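Side-chain contacts in FERM, ARHGEF and pleckstrin domain-containing protein 2 (Mus musculus, PDB 6D2K), which acts as a guanine nucleotide exchange factor that activates RAC1 and takes part in semaphorin signalling, actin remodelling and integrin regulation: residues Thr142-His147 with Lys163-His168; Gln133-Asp138 with Lys149-Leu154; Gly216-Gln221 with Ile226-Trp231. One frame throughout, in Å; residues are numbered along the deposited sequence. Where two conformers were deposited one is given.

Contact 1 of 3, residues Thr142-His147 with Lys163-His168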
loop_
_atom_site.group_PDB
_atom_site.type_symbol
_atom_site.label_atom_id
_atom_site.label_comp_id
_atom_site.label_asym_id
_atom_site.label_seq_id
_atom_site.Cartn_x
_atom_site.Cartn_y
_atom_site.Cartn_z
ATOM N N THR A 142 25.825 12.048 16.363
ATOM C CA THR A 142 26.038 12.950 15.244
ATOM C C THR A 142 25.528 12.359 13.923
ATOM O O THR A 142 24.867 13.036 13.143
ATOM C CB THR A 142 27.527 13.330 15.111
ATOM O OG1 THR A 142 27.925 14.093 16.256
ATOM C CG2 THR A 142 27.766 14.150 13.863
ATOM N N LEU A 143 25.847 11.095 13.680
ATOM C CA LEU A 143 25.446 10.422 12.450
ATOM C C LEU A 143 23.926 10.385 12.337
ATOM O O LEU A 143 23.372 10.657 11.272
ATOM C CB LEU A 143 26.004 8.997 12.427
ATOM C CG LEU A 143 25.717 8.141 11.194
ATOM C CD1 LEU A 143 26.599 8.590 10.045
ATOM C CD2 LEU A 143 25.955 6.660 11.495
ATOM N N ASP A 144 23.265 10.048 13.444
ATOM C CA ASP A 144 21.796 9.991 13.477
ATOM C C ASP A 144 21.174 11.359 13.207
ATOM O O ASP A 144 20.265 11.478 12.397
ATOM C CB ASP A 144 21.290 9.465 14.825
ATOM C CG ASP A 144 21.332 7.943 14.930
ATOM O OD1 ASP A 144 22.280 7.313 14.413
ATOM O OD2 ASP A 144 20.428 7.370 15.573
ATOM N N ARG A 145 21.653 12.384 13.910
ATOM C CA ARG A 145 21.091 13.724 13.759
ATOM C C ARG A 145 21.288 14.282 12.355
ATOM O O ARG A 145 20.384 14.890 11.793
ATOM C CB ARG A 145 21.660 14.681 14.810
ATOM C CG ARG A 145 21.264 14.303 16.231
ATOM C CD ARG A 145 21.574 15.408 17.227
ATOM N NE ARG A 145 21.074 15.075 18.558
ATOM C CZ ARG A 145 19.863 15.389 19.005
ATOM N NH1 ARG A 145 19.017 16.054 18.230
ATOM N NH2 ARG A 145 19.501 15.042 20.234
ATOM N N GLU A 146 22.468 14.087 11.777
ATOM C CA GLU A 146 22.679 14.544 10.415
ATOM C C GLU A 146 21.791 13.785 9.431
ATOM O O GLU A 146 21.228 14.374 8.510
ATOM C CB GLU A 146 24.161 14.468 10.014
ATOM C CG GLU A 146 25.027 15.502 10.719
ATOM C CD GLU A 146 26.484 15.497 10.247
ATOM O OE1 GLU A 146 26.819 14.762 9.295
ATOM O OE2 GLU A 146 27.300 16.237 10.830
ATOM N N HIS A 147 21.640 12.483 9.639
ATOM C CA HIS A 147 20.816 11.693 8.734
ATOM C C HIS A 147 19.352 12.124 8.812
ATOM O O HIS A 147 18.689 12.257 7.796
ATOM C CB HIS A 147 20.933 10.211 9.056
ATOM C CG HIS A 147 20.081 9.344 8.189
ATOM N ND1 HIS A 147 20.495 8.879 6.960
ATOM C CD2 HIS A 147 18.831 8.852 8.377
ATOM C CE1 HIS A 147 19.539 8.134 6.427
ATOM N NE2 HIS A 147 18.520 8.105 7.268
ATOM N N LYS A 163 13.296 10.216 21.482
ATOM C CA LYS A 163 12.848 8.830 21.570
ATOM C C LYS A 163 13.514 7.967 20.500
ATOM O O LYS A 163 13.899 6.830 20.764
ATOM C CB LYS A 163 11.331 8.732 21.414
ATOM C CG LYS A 163 10.526 9.322 22.557
ATOM C CD LYS A 163 9.036 9.273 22.240
ATOM C CE LYS A 163 8.214 10.011 23.289
ATOM N NZ LYS A 163 8.278 9.332 24.613
ATOM N N ILE A 164 13.636 8.508 19.293
ATOM C CA ILE A 164 14.222 7.760 18.179
ATOM C C ILE A 164 15.674 7.358 18.490
ATOM O O ILE A 164 16.061 6.209 18.300
ATOM C CB ILE A 164 14.187 8.575 16.870
ATOM C CG1 ILE A 164 12.741 8.750 16.393
ATOM C CG2 ILE A 164 15.021 7.868 15.809
ATOM C CD1 ILE A 164 12.570 9.804 15.307
ATOM N N LEU A 165 16.453 8.328 18.967
ATOM C CA LEU A 165 17.851 8.130 19.339
ATOM C C LEU A 165 17.983 7.128 20.475
ATOM O O LEU A 165 18.845 6.247 20.459
ATOM C CB LEU A 165 18.463 9.461 19.784
ATOM C CG LEU A 165 19.204 10.355 18.785
ATOM C CD1 LEU A 165 18.867 10.030 17.337
ATOM C CD2 LEU A 165 18.939 11.826 19.106
ATOM N N ASP A 166 17.131 7.288 21.476
ATOM C CA ASP A 166 17.090 6.396 22.629
ATOM C C ASP A 166 16.870 4.933 22.232
ATOM O O ASP A 166 17.581 4.037 22.689
ATOM C CB ASP A 166 15.987 6.881 23.580
ATOM C CG ASP A 166 15.788 5.971 24.784
ATOM O OD1 ASP A 166 15.037 6.372 25.701
ATOM O OD2 ASP A 166 16.354 4.861 24.822
ATOM N N PHE A 167 15.890 4.685 21.372
ATOM C CA PHE A 167 15.623 3.327 20.910
ATOM C C PHE A 167 16.762 2.802 20.021
ATOM O O PHE A 167 17.130 1.631 20.108
ATOM C CB PHE A 167 14.297 3.251 20.128
ATOM C CG PHE A 167 13.059 3.293 20.988
ATOM C CD1 PHE A 167 12.857 2.360 21.985
ATOM C CD2 PHE A 167 12.064 4.229 20.743
ATOM C CE1 PHE A 167 11.719 2.390 22.775
ATOM C CE2 PHE A 167 10.920 4.265 21.515
ATOM C CZ PHE A 167 10.743 3.336 22.533
ATOM N N HIS A 168 17.285 3.651 19.139
ATOM C CA HIS A 168 18.338 3.221 18.229
ATOM C C HIS A 168 19.558 2.699 18.988
ATOM O O HIS A 168 20.193 1.739 18.557
ATOM C CB HIS A 168 18.741 4.358 17.295
ATOM C CG HIS A 168 19.652 3.934 16.184
ATOM N ND1 HIS A 168 20.385 4.835 15.445
ATOM C CD2 HIS A 168 19.952 2.709 15.691
ATOM C CE1 HIS A 168 21.086 4.185 14.533
ATOM N NE2 HIS A 168 20.852 2.892 14.669
#
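D144 and H168 meet through a short histidine-carboxylate hydrogen bond. H168 ND1 donates to D144 OD2 at 2.5 Å, and the N-H...O angle of 172° makes the bond almost straight. The carboxylate accepts on the syn lone pair of OD2, the side of its other oxygen. OD2 also lies in the plane of the imidazole. The two flat groups are nearly coplanar, and the acid sits at the ring edge instead of over its face. H168 reaches this place with CG anti to the backbone N (chi1 -170°), which swings the ring out toward the helix of D144. The carboxylate beside it is likely to stabilise a positive charge on the ring.

L165 packs beside this bond. Its CD1 lies 3.5 Å from D144 CB, so the apolar root of the aspartate is packed while its oxygens face the histidine. The other methyl of L165, CD2, rests over one face of the R145 guanidinium, off-centre, 3.5 Å from NH2. The arginine lies across the leucine at about a right angle.

Further out, salt bridges to E141 and E162 hold R145 by NE and NH2 and keep its flat end beside L165. The far side of the H168 ring is also engaged: NE2 makes weak hydrogen bonds to G137 O and Q133 OE1. Y139 packs on both D144 and L165.

The segments belong to helices 141-150 and 161-168, which run at 137° to one another with local axes 11.0 Å apart. Three of the four touching residues are buried. The arrangement is a helix-helix contact inside the all-helical central lobe of a FERM domain.

Contact 2 of 3, residues Gln133-Asp138 with Lys149-Leu154; sequences QSEIGD and KANEYL
E135 faces N151 and Y153 where two helices run out: 133-138 leaves helical geometry at G137, whose phi is positive, 149-154 leaves it at N151, and the nearest CA atoms, those of E135 and N151, are 11.1 Å apart. The side chains span this distance through water. E135 has CG anti to the backbone N (chi1 -176°) and an extended chain beyond, which carries its carboxylate across. One water gives a weak bond to E135 OE1 and is hydrogen-bonded to Y153 OH at 2.7 Å. A second water donates to E135 OE2 at 2.9 Å and to N151 OD1 at 3.1 Å. Direct approach is loose, with E135 OE2 4.1 Å from Y153 OH and the carboxylate and ring planes 48° apart. This is a solvent-bridged join between helices 121-136 and 141-150 of the FERM central lobe. H147 holds the N151 and Y153 side: its NE2 bonds Y153 OH, and its carbonyl O takes N151 ND2. Within 133-138, Q133 NE2 donates to D138 OD1 at 2.9 Å, nearly in its own amide plane. This bond joins the two ends of the segment across the turn at G137, and G173 N also binds D138 OD1.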
loop_
_atom_site.group_PDB
_atom_site.type_symbol
_atom_site.label_atom_id
_atom_site.label_comp_id
_atom_site.label_asym_id
_atom_site.label_seq_id
_atom_site.Cartn_x
_atom_site.Cartn_y
_atom_site.Cartn_z
ATOM N N GLN A 133 18.698 1.683 11.932
ATOM C CA GLN A 133 19.683 0.610 12.070
ATOM C C GLN A 133 19.939 -0.086 10.726
ATOM O O GLN A 133 21.088 -0.376 10.370
ATOM C CB GLN A 133 19.240 -0.375 13.152
ATOM C CG GLN A 133 20.260 -1.473 13.499
ATOM C CD GLN A 133 21.547 -0.929 14.103
ATOM O OE1 GLN A 133 21.554 0.119 14.742
ATOM N NE2 GLN A 133 22.646 -1.662 13.914
ATOM N N SER A 134 18.880 -0.299 9.947
ATOM C CA SER A 134 19.048 -0.947 8.649
ATOM C C SER A 134 19.835 -0.090 7.669
ATOM O O SER A 134 20.619 -0.623 6.886
ATOM C CB SER A 134 17.692 -1.313 8.018
ATOM O OG SER A 134 17.026 -0.175 7.500
ATOM N N GLU A 135 19.628 1.226 7.700
ATOM C CA GLU A 135 20.162 2.077 6.647
ATOM C C GLU A 135 21.533 2.643 6.978
ATOM O O GLU A 135 22.423 2.658 6.122
ATOM C CB GLU A 135 19.183 3.208 6.312
ATOM C CG GLU A 135 19.654 4.072 5.139
ATOM C CD GLU A 135 18.512 4.773 4.433
ATOM O OE1 GLU A 135 17.540 4.094 4.047
ATOM O OE2 GLU A 135 18.595 6.006 4.241
ATOM N N ILE A 136 21.702 3.127 8.202
ATOM C CA ILE A 136 22.983 3.752 8.578
ATOM C C ILE A 136 23.757 2.972 9.642
ATOM O O ILE A 136 24.873 3.349 9.998
ATOM C CB ILE A 136 22.832 5.229 9.030
ATOM C CG1 ILE A 136 22.010 5.340 10.318
ATOM C CG2 ILE A 136 22.264 6.076 7.904
ATOM C CD1 ILE A 136 21.919 6.777 10.844
ATOM N N GLY A 137 23.177 1.891 10.162
ATOM C CA GLY A 137 23.878 1.056 11.120
ATOM C C GLY A 137 23.848 1.538 12.558
ATOM O O GLY A 137 22.936 2.258 12.968
ATOM N N ASP A 138 24.854 1.131 13.336
ATOM C CA ASP A 138 24.865 1.411 14.769
ATOM C C ASP A 138 24.750 2.890 15.077
ATOM O O ASP A 138 25.303 3.745 14.378
ATOM C CB ASP A 138 26.151 0.887 15.421
ATOM C CG ASP A 138 26.216 -0.619 15.483
ATOM O OD1 ASP A 138 25.229 -1.316 15.160
ATOM O OD2 ASP A 138 27.291 -1.133 15.865
ATOM N N LYS A 149 18.259 14.994 9.611
ATOM C CA LYS A 149 18.062 16.317 9.028
ATOM C C LYS A 149 17.836 16.248 7.524
ATOM O O LYS A 149 17.089 17.051 6.959
ATOM C CB LYS A 149 19.256 17.226 9.322
ATOM C CG LYS A 149 19.360 17.647 10.771
ATOM C CD LYS A 149 20.509 18.628 10.966
ATOM C CE LYS A 149 20.625 19.058 12.414
ATOM N NZ LYS A 149 21.867 19.841 12.652
ATOM N N ALA A 150 18.490 15.290 6.874
ATOM C CA ALA A 150 18.446 15.196 5.423
ATOM C C ALA A 150 17.453 14.145 4.921
ATOM O O ALA A 150 17.206 14.053 3.721
ATOM C CB ALA A 150 19.847 14.913 4.870
ATOM N N ASN A 151 16.889 13.353 5.833
ATOM C CA ASN A 151 15.960 12.287 5.444
ATOM C C ASN A 151 14.704 12.297 6.297
ATOM O O ASN A 151 14.771 12.185 7.519
ATOM C CB ASN A 151 16.636 10.915 5.555
ATOM C CG ASN A 151 17.826 10.777 4.635
ATOM O OD1 ASN A 151 17.692 10.348 3.492
ATOM N ND2 ASN A 151 18.998 11.143 5.131
ATOM N N GLU A 152 13.553 12.424 5.652
ATOM C CA GLU A 152 12.293 12.481 6.388
ATOM C C GLU A 152 11.673 11.108 6.595
ATOM O O GLU A 152 11.570 10.314 5.657
ATOM C CB GLU A 152 11.307 13.410 5.680
ATOM C CG GLU A 152 11.748 14.867 5.683
ATOM C CD GLU A 152 10.562 15.825 5.740
ATOM O OE1 GLU A 152 10.567 16.810 4.983
ATOM O OE2 GLU A 152 9.636 15.580 6.544
ATOM N N TYR A 153 11.273 10.845 7.837
ATOM C CA TYR A 153 10.561 9.623 8.214
ATOM C C TYR A 153 9.124 9.915 8.660
ATOM O O TYR A 153 8.241 9.065 8.549
ATOM C CB TYR A 153 11.323 8.910 9.341
ATOM C CG TYR A 153 12.629 8.317 8.871
ATOM C CD1 TYR A 153 12.718 6.975 8.549
ATOM C CD2 TYR A 153 13.759 9.110 8.705
ATOM C CE1 TYR A 153 13.899 6.426 8.107
ATOM C CE2 TYR A 153 14.946 8.567 8.255
ATOM C CZ TYR A 153 15.006 7.224 7.953
ATOM O OH TYR A 153 16.184 6.665 7.501
ATOM N N LEU A 154 8.903 11.119 9.177
ATOM C CA LEU A 154 7.590 11.501 9.694
ATOM C C LEU A 154 7.487 13.021 9.687
ATOM O O LEU A 154 8.460 13.704 9.982
ATOM C CB LEU A 154 7.450 10.975 11.128
ATOM C CG LEU A 154 6.103 11.086 11.835
ATOM C CD1 LEU A 154 5.050 10.216 11.154
ATOM C CD2 LEU A 154 6.264 10.678 13.290
HETATM O O HOH W 1 15.713 4.473 5.965
HETATM O O HOH W 2 16.311 7.538 3.361
#

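Contact 3 of 3, residues Gly216-Gln221 with Ile226-Trp231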
loop_
_atom_site.group_PDB
_atom_site.type_symbol
_atom_site.label_atom_id
_atom_site.label_comp_id
_atom_site.label_asym_id
_atom_site.label_seq_id
_atom_site.Cartn_x
_atom_site.Cartn_y
_atom_site.Cartn_z
ATOM N N GLY A 216 -10.799 -9.518 5.084
ATOM C CA GLY A 216 -12.095 -9.201 4.507
ATOM C C GLY A 216 -12.277 -7.718 4.242
ATOM O O GLY A 216 -11.308 -6.953 4.176
ATOM N N VAL A 217 -13.533 -7.313 4.064
ATOM C CA VAL A 217 -13.851 -5.921 3.841
ATOM C C VAL A 217 -14.106 -5.252 5.172
ATOM O O VAL A 217 -14.787 -5.805 6.046
ATOM C CB VAL A 217 -15.053 -5.777 2.901
ATOM C CG1 VAL A 217 -15.401 -4.300 2.681
ATOM C CG2 VAL A 217 -14.718 -6.453 1.586
ATOM N N LEU A 218 -13.539 -4.065 5.329
ATOM C CA LEU A 218 -13.500 -3.402 6.616
ATOM C C LEU A 218 -14.225 -2.070 6.597
ATOM O O LEU A 218 -14.223 -1.363 5.588
ATOM C CB LEU A 218 -12.040 -3.188 7.051
ATOM C CG LEU A 218 -11.074 -4.369 6.935
ATOM C CD1 LEU A 218 -9.678 -3.917 7.360
ATOM C CD2 LEU A 218 -11.500 -5.530 7.805
ATOM N N VAL A 219 -14.843 -1.728 7.726
ATOM C CA VAL A 219 -15.483 -0.431 7.889
ATOM C C VAL A 219 -14.898 0.301 9.088
ATOM O O VAL A 219 -14.863 -0.237 10.200
ATOM C CB VAL A 219 -17.017 -0.557 8.080
ATOM C CG1 VAL A 219 -17.640 0.827 8.271
ATOM C CG2 VAL A 219 -17.629 -1.246 6.886
ATOM N N PHE A 220 -14.432 1.522 8.849
ATOM C CA PHE A 220 -13.938 2.397 9.902
ATOM C C PHE A 220 -14.863 3.605 9.993
ATOM O O PHE A 220 -15.358 4.093 8.985
ATOM C CB PHE A 220 -12.528 2.888 9.570
ATOM C CG PHE A 220 -11.470 1.834 9.672
ATOM C CD1 PHE A 220 -10.570 1.847 10.728
ATOM C CD2 PHE A 220 -11.343 0.852 8.707
ATOM C CE1 PHE A 220 -9.575 0.895 10.825
ATOM C CE2 PHE A 220 -10.355 -0.105 8.794
ATOM C CZ PHE A 220 -9.462 -0.085 9.864
ATOM N N GLN A 221 -15.120 4.073 11.207
ATOM C CA GLN A 221 -15.767 5.357 11.381
ATOM C C GLN A 221 -14.665 6.276 11.856
ATOM O O GLN A 221 -14.050 6.031 12.896
ATOM C CB GLN A 221 -16.906 5.283 12.398
ATOM C CG GLN A 221 -17.721 6.563 12.485
ATOM C CD GLN A 221 -19.053 6.360 13.175
ATOM O OE1 GLN A 221 -19.816 7.309 13.372
ATOM N NE2 GLN A 221 -19.347 5.118 13.540
ATOM N N ILE A 226 -15.088 -0.392 12.898
ATOM C CA ILE A 226 -16.408 -0.691 13.430
ATOM C C ILE A 226 -17.019 -1.977 12.858
ATOM O O ILE A 226 -17.993 -2.492 13.402
ATOM C CB ILE A 226 -17.365 0.504 13.248
ATOM C CG1 ILE A 226 -17.470 0.895 11.779
ATOM C CG2 ILE A 226 -16.869 1.701 14.047
ATOM C CD1 ILE A 226 -18.467 2.011 11.529
ATOM N N ASN A 227 -16.449 -2.500 11.772
ATOM C CA ASN A 227 -16.905 -3.778 11.208
ATOM C C ASN A 227 -15.814 -4.508 10.437
ATOM O O ASN A 227 -14.991 -3.887 9.759
ATOM C CB ASN A 227 -18.089 -3.595 10.249
ATOM C CG ASN A 227 -19.312 -2.998 10.910
ATOM O OD1 ASN A 227 -19.452 -1.777 10.992
ATOM N ND2 ASN A 227 -20.227 -3.858 11.354
ATOM N N THR A 228 -15.835 -5.828 10.524
ATOM C CA THR A 228 -15.015 -6.663 9.671
ATOM C C THR A 228 -15.939 -7.673 9.007
ATOM O O THR A 228 -16.564 -8.496 9.676
ATOM C CB THR A 228 -13.910 -7.412 10.465
ATOM O OG1 THR A 228 -12.981 -6.475 11.020
ATOM C CG2 THR A 228 -13.161 -8.355 9.552
ATOM N N PHE A 229 -16.061 -7.590 7.691
ATOM C CA PHE A 229 -16.837 -8.563 6.948
ATOM C C PHE A 229 -15.856 -9.606 6.440
ATOM O O PHE A 229 -15.295 -9.477 5.357
ATOM C CB PHE A 229 -17.621 -7.891 5.815
ATOM C CG PHE A 229 -18.497 -6.761 6.286
ATOM C CD1 PHE A 229 -19.423 -6.966 7.292
ATOM C CD2 PHE A 229 -18.382 -5.494 5.738
ATOM C CE1 PHE A 229 -20.213 -5.928 7.746
ATOM C CE2 PHE A 229 -19.167 -4.456 6.184
ATOM C CZ PHE A 229 -20.088 -4.673 7.187
ATOM N N ASN A 230 -15.649 -10.640 7.249
ATOM C CA ASN A 230 -14.689 -11.684 6.924
ATOM C C ASN A 230 -15.019 -12.362 5.613
ATOM O O ASN A 230 -16.189 -12.559 5.285
ATOM C CB ASN A 230 -14.643 -12.736 8.035
ATOM C CG ASN A 230 -14.438 -12.130 9.402
ATOM O OD1 ASN A 230 -15.394 -11.713 10.059
ATOM N ND2 ASN A 230 -13.185 -12.077 9.847
ATOM N N TRP A 231 -13.991 -12.753 4.872
ATOM C CA TRP A 231 -14.207 -13.377 3.570
ATOM C C TRP A 231 -15.136 -14.581 3.616
ATOM O O TRP A 231 -15.894 -14.826 2.679
ATOM C CB TRP A 231 -12.871 -13.753 2.919
ATOM C CG TRP A 231 -12.033 -12.576 2.529
ATOM C CD1 TRP A 231 -10.776 -12.269 2.983
ATOM C CD2 TRP A 231 -12.378 -11.551 1.595
ATOM N NE1 TRP A 231 -10.325 -11.111 2.393
ATOM C CE2 TRP A 231 -11.288 -10.651 1.534
ATOM C CE3 TRP A 231 -13.506 -11.297 0.811
ATOM C CZ2 TRP A 231 -11.299 -9.525 0.714
ATOM C CZ3 TRP A 231 -13.513 -10.180 0.003
ATOM C CH2 TRP A 231 -12.421 -9.306 -0.038
#
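V217 and F229 form an antiparallel hydrogen-bonded pair, as do V219 and N227. The straighter bond of the first pair, F229 N to V217 O, is 2.7 Å long. V219 O accepts twice, from I226 N at 2.7 Å and from N227 N at 3.2 Å. Two residues thus face one, which is a classic beta bulge. L218 and T228 form a non-hydrogen-bonded pair between these two.

Apolar contacts lie on the face carrying V217, V219 and F229. V219 CG1 meets I226 CG1 at 3.5 Å, and its other methyl, CG2, lies 3.6 Å from F229 CE2. With CG1 anti to the backbone N (chi1 179°), V219 splits its methyls between these partners. I246 and L260 of other strands also pack on F229. On the other face, L218 CD2 lies alongside T228, 3.7 Å from CG2.

A CH-pi contact closes the end. G216 CA sits 3.4 Å from the centroid of the five-membered ring of W231, over its face, while W231 NE1 bonds S213 O. Were W231 an alanine, G216 CA would probably lose its aromatic cover and S213 O this donor. G216 CA also lies 3.3 Å from F229 O, so the strands come close here. Backbone bonds set the register of this hairpin at the sheet edge of the PH-like lobe, and apolar packing joins it to the core.

How the contacts relate
Contacts 1 and 2 are neighbours in the central lobe, with centres 8 Å apart, and both use helix 141-150. Their segments alternate along the chain. H147 belongs to the first segment of contact 1 but serves contact 2, where it holds side chains of 149-154. H168 links the two contacts again, weakly, through the side of its ring turned to 133-138. Contact 3 stands apart in the PH-like lobe. Its centre is about 38 Å from that of contact 1 and 35 Å from that of contact 2, and the nearest atoms of contacts 2 and 3 are about 17 Å apart.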